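Local coordinates for protein colicin B (Escherichia coli, PDB 1RH1) that kills Escherichia coli and closely related bacteria by forming channels that depolarise the cytoplasmic membrane and dissipate cellular energy, at residues K345-S348 with R349-E353; I330-G333 with D334-E338. All blocks are in the same frame, centred on the assembly; numbering follows the deposited sequence.

Interaction 1. Residues K345-S348 with R349-E353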
loop_
_atom_site.group_PDB
_atom_site.type_symbol
_atom_site.label_atom_id
_atom_site.label_comp_id
_atom_site.label_asym_id
_atom_site.label_seq_id
_atom_site.Cartn_x
_atom_site.Cartn_y
_atom_site.Cartn_z
ATOM N N LYS A 345 -5.791 38.980 -4.677
ATOM C CA LYS A 345 -4.996 37.869 -5.214
ATOM C C LYS A 345 -4.378 36.901 -4.191
ATOM O O LYS A 345 -4.350 35.678 -4.374
ATOM C CB LYS A 345 -3.826 38.380 -6.055
ATOM C CG LYS A 345 -4.142 38.995 -7.389
ATOM C CD LYS A 345 -2.860 39.012 -8.198
ATOM C CE LYS A 345 -3.143 39.477 -9.630
ATOM N NZ LYS A 345 -3.557 40.871 -9.678
ATOM N N ALA A 346 -3.879 37.488 -3.093
ATOM C CA ALA A 346 -3.219 36.777 -2.005
ATOM C C ALA A 346 -4.115 35.855 -1.213
ATOM O O ALA A 346 -3.685 34.787 -0.761
ATOM C CB ALA A 346 -2.627 37.764 -1.037
ATOM N N LEU A 347 -5.361 36.339 -1.025
ATOM C CA LEU A 347 -6.424 35.546 -0.418
ATOM C C LEU A 347 -6.697 34.359 -1.336
ATOM O O LEU A 347 -6.599 33.243 -0.856
ATOM C CB LEU A 347 -7.681 36.387 -0.256
ATOM C CG LEU A 347 -8.949 35.712 0.230
ATOM C CD1 LEU A 347 -8.864 35.309 1.682
ATOM C CD2 LEU A 347 -10.062 36.698 0.083
ATOM N N SER A 348 -6.979 34.500 -2.635
ATOM C CA SER A 348 -7.134 33.359 -3.517
ATOM C C SER A 348 -5.987 32.373 -3.421
ATOM O O SER A 348 -6.299 31.184 -3.389
ATOM C CB SER A 348 -7.253 33.807 -4.950
ATOM O OG SER A 348 -8.518 34.439 -5.069
ATOM N N ARG A 349 -4.704 32.797 -3.277
ATOM C CA ARG A 349 -3.595 31.854 -3.087
ATOM C C ARG A 349 -3.949 30.999 -1.879
ATOM O O ARG A 349 -4.001 29.783 -2.021
ATOM C CB ARG A 349 -2.233 32.484 -2.741
ATOM C CG ARG A 349 -1.624 33.615 -3.563
ATOM C CD ARG A 349 -1.302 33.303 -5.019
ATOM N NE ARG A 349 -2.167 34.047 -5.943
ATOM C CZ ARG A 349 -1.753 35.005 -6.800
ATOM N NH1 ARG A 349 -0.471 35.385 -6.894
ATOM N NH2 ARG A 349 -2.650 35.584 -7.600
ATOM N N GLU A 350 -4.287 31.647 -0.746
ATOM C CA GLU A 350 -4.741 30.977 0.475
ATOM C C GLU A 350 -5.938 30.044 0.293
ATOM O O GLU A 350 -5.865 28.907 0.756
ATOM C CB GLU A 350 -5.138 31.983 1.546
ATOM C CG GLU A 350 -4.033 32.719 2.263
ATOM C CD GLU A 350 -3.344 31.877 3.324
ATOM O OE1 GLU A 350 -2.280 31.309 3.048
ATOM O OE2 GLU A 350 -3.879 31.793 4.433
ATOM N N ILE A 351 -7.041 30.432 -0.372
ATOM C CA ILE A 351 -8.167 29.526 -0.523
ATOM C C ILE A 351 -7.736 28.360 -1.386
ATOM O O ILE A 351 -7.944 27.215 -0.993
ATOM C CB ILE A 351 -9.368 30.244 -1.147
ATOM C CG1 ILE A 351 -9.854 31.316 -0.190
ATOM C CG2 ILE A 351 -10.491 29.270 -1.391
ATOM C CD1 ILE A 351 -11.227 31.953 -0.487
ATOM N N ALA A 352 -7.058 28.614 -2.501
ATOM C CA ALA A 352 -6.548 27.531 -3.309
ATOM C C ALA A 352 -5.552 26.667 -2.553
ATOM O O ALA A 352 -5.599 25.457 -2.722
ATOM C CB ALA A 352 -5.874 28.081 -4.514
ATOM N N GLU A 353 -4.678 27.216 -1.691
ATOM C CA GLU A 353 -3.727 26.430 -0.888
ATOM C C GLU A 353 -4.513 25.494 0.020
ATOM O O GLU A 353 -4.302 24.279 0.029
ATOM C CB GLU A 353 -2.842 27.332 -0.014
ATOM C CG GLU A 353 -1.661 28.006 -0.744
ATOM C CD GLU A 353 -0.952 29.201 -0.058
ATOM O OE1 GLU A 353 -0.858 29.248 1.182
ATOM O OE2 GLU A 353 -0.482 30.096 -0.784
#

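Interaction 2. Residues I330-G333 with D334-E338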
loop_
_atom_site.group_PDB
_atom_site.type_symbol
_atom_site.label_atom_id
_atom_site.label_comp_id
_atom_site.label_asym_id
_atom_site.label_seq_id
_atom_site.Cartn_x
_atom_site.Cartn_y
_atom_site.Cartn_z
ATOM N N ILE A 330 -7.305 30.107 -8.438
ATOM C CA ILE A 330 -6.238 31.061 -8.629
ATOM C C ILE A 330 -6.447 31.930 -9.826
ATOM O O ILE A 330 -6.070 33.103 -9.764
ATOM C CB ILE A 330 -4.925 30.325 -8.723
ATOM C CG1 ILE A 330 -4.584 30.038 -7.268
ATOM C CG2 ILE A 330 -3.793 31.104 -9.431
ATOM C CD1 ILE A 330 -3.425 29.041 -7.128
ATOM N N SER A 331 -7.042 31.360 -10.882
ATOM C CA SER A 331 -7.394 32.145 -12.046
ATOM C C SER A 331 -8.393 33.224 -11.615
ATOM O O SER A 331 -8.164 34.379 -11.931
ATOM C CB SER A 331 -7.987 31.222 -13.098
ATOM O OG SER A 331 -9.420 31.261 -13.167
ATOM N N VAL A 332 -9.454 32.903 -10.848
ATOM C CA VAL A 332 -10.440 33.846 -10.318
ATOM C C VAL A 332 -9.716 34.964 -9.593
ATOM O O VAL A 332 -9.985 36.145 -9.759
ATOM C CB VAL A 332 -11.401 33.073 -9.362
ATOM C CG1 VAL A 332 -12.171 33.982 -8.395
ATOM C CG2 VAL A 332 -12.385 32.319 -10.240
ATOM N N GLY A 333 -8.724 34.550 -8.819
ATOM C CA GLY A 333 -7.882 35.459 -8.078
ATOM C C GLY A 333 -7.191 36.405 -9.025
ATOM O O GLY A 333 -7.264 37.609 -8.812
ATOM N N ASP A 334 -6.587 35.856 -10.085
ATOM C CA ASP A 334 -5.929 36.661 -11.086
ATOM C C ASP A 334 -6.941 37.582 -11.744
ATOM O O ASP A 334 -6.730 38.783 -11.572
ATOM C CB ASP A 334 -5.249 35.761 -12.134
ATOM C CG ASP A 334 -3.964 35.026 -11.698
ATOM O OD1 ASP A 334 -3.525 34.128 -12.415
ATOM O OD2 ASP A 334 -3.367 35.329 -10.663
ATOM N N LYS A 335 -8.042 37.122 -12.386
ATOM C CA LYS A 335 -9.075 37.964 -13.018
ATOM C C LYS A 335 -9.708 39.018 -12.125
ATOM O O LYS A 335 -9.694 40.206 -12.433
ATOM C CB LYS A 335 -10.207 37.103 -13.577
ATOM C CG LYS A 335 -11.473 37.790 -14.133
ATOM C CD LYS A 335 -12.252 36.748 -14.930
ATOM C CE LYS A 335 -13.392 37.271 -15.810
ATOM N NZ LYS A 335 -14.611 37.575 -15.076
ATOM N N VAL A 336 -10.284 38.640 -10.995
ATOM C CA VAL A 336 -10.849 39.626 -10.089
ATOM C C VAL A 336 -9.710 40.487 -9.556
ATOM O O VAL A 336 -9.854 41.688 -9.428
ATOM C CB VAL A 336 -11.610 38.852 -8.982
ATOM C CG1 VAL A 336 -12.200 39.790 -7.975
ATOM C CG2 VAL A 336 -12.770 38.093 -9.595
ATOM N N GLY A 337 -8.533 39.906 -9.357
ATOM C CA GLY A 337 -7.359 40.592 -8.856
ATOM C C GLY A 337 -6.976 41.844 -9.629
ATOM O O GLY A 337 -6.963 42.897 -8.981
ATOM N N GLU A 338 -6.707 41.827 -10.959
ATOM C CA GLU A 338 -6.330 43.052 -11.666
ATOM C C GLU A 338 -7.510 44.062 -11.780
ATOM O O GLU A 338 -7.605 44.892 -12.688
ATOM C CB GLU A 338 -5.708 42.684 -13.097
ATOM C CG GLU A 338 -4.227 42.102 -13.259
ATOM C CD GLU A 338 -2.897 42.934 -13.423
ATOM O OE1 GLU A 338 -2.075 42.612 -14.288
ATOM O OE2 GLU A 338 -2.594 43.841 -12.649
#

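Interaction 1. Residues K345-S348 with R349-E353
Lys345 and Arg349, one turn apart on the helix 342-357, lie side by side and point the same way, a worked example of how two long basic side chains can share one face of a helix. The guanidinium of Arg349 comes back along the chain toward the preceding turn, because the side chain folds at its middle torsions (chi2 -62°, chi3 112°). One face of the group is thereby laid over the carbonyl carbon of Lys345, and one of its terminal nitrogens, NH2, rests against the aliphatic part of the lysine, Arg349 NH2 being 3.4 Å from Lys345 CB and 3.5 Å from Lys345 CD. Like charges stay apart: Lys345 NZ is 5.8 Å from Arg349 NH2. Each has an acidic partner of its own, Asp342 for the lysine and Asp334, on the preceding helix, for the arginine, which probably eases the proximity of the two cations.

This face belongs to one helix of the all-helical colicin pore-forming domain, and the regular i to i+4 backbone bonding runs beneath the side chains. Arg349 N donates to Lys345 O at 3.1 Å, and Ala352 N donates to Ser348 O at 2.8 Å in a straighter bond.

Another side of the helix is apolar. Leu347 and Ile351, also one turn apart, meet loosely: the branch carbon Leu347 CG lies 4.5 Å from the terminal methyl Ile351 CD1. Leu347 reaches on to Phe501, Leu505 and Ile509 of the helix 500-510, whereas Ile351 packs on Ile329 of the helix 291-340. Glu350 sits alongside the turn before it, its CB 3.1 Å from Leu347 O, and its side chain also touches Phe501.

Interaction 2. Residues I330-G333 with D334-E338
Asp334 folds back over Ile330, one turn earlier on the helix 291-340, the long helix whose later part joins the helical bundle of the colicin pore-forming domain. Its CG stands beside its own backbone N and anti to the carbonyl carbon (chi1 -73°), a setting that swings the carboxylate toward Ile330. Asp334 CG is thus 3.4 Å from Ile330 O, while Asp334 OD1 lies 4.3 Å from the methyl Ile330 CG2. The partner of its charge is Arg349 of the helix 342-357.

Lys335 takes the other common course. With CG anti to the backbone N (chi1 173°), its chain stays extended as far as a bend at the last torsion, and only CB remains close to the earlier turn, near the carbonyl oxygens of Ser331 and Val332. The ammonium group is carried away to donate a hydrogen bond to the carbonyl oxygen of Leu472, and Ser331 is likewise served from outside the pair, its OG bonding to Val328 O within the same helix.

The buried side is made of valines and glycines. Val332 and Val336 line up one turn apart and touch through CG1 and CG2, and both pack on Tyr344, Leu472 and residues of the helix 479-495. The first three i to i+4 backbone bonds are of ordinary length, among them Lys335 N to Ser331 O; the last, from Gly337 N to Gly333 O, is weak despite its short length, since the angle at the hydrogen is only 129°. In Val336 the CG2 branch stands beside the backbone N, and this puts it 4.3 Å from Val332 CG1 and 3.4 Å from Val332 O.

Interactions 1 and 2 are single-helix contacts, about 10 Å apart between centres, on the consecutive helices 342-357 and 291-340. Both are partly buried, with a polar face and an apolar one. In interaction 1 two basic side chains run together along the polar face, and larger Leu and Ile residues fill the apolar side; in interaction 2 an acid and a lysine diverge, and the buried side carries small valines and glycines. The missing side chain at Gly333 probably allows a close approach, Ser348 OG lying 3.2 Å from Gly333 CA. One salt bridge, Arg349 NH2 to Asp334 OD2 at 3.2 Å, ties the two helices together.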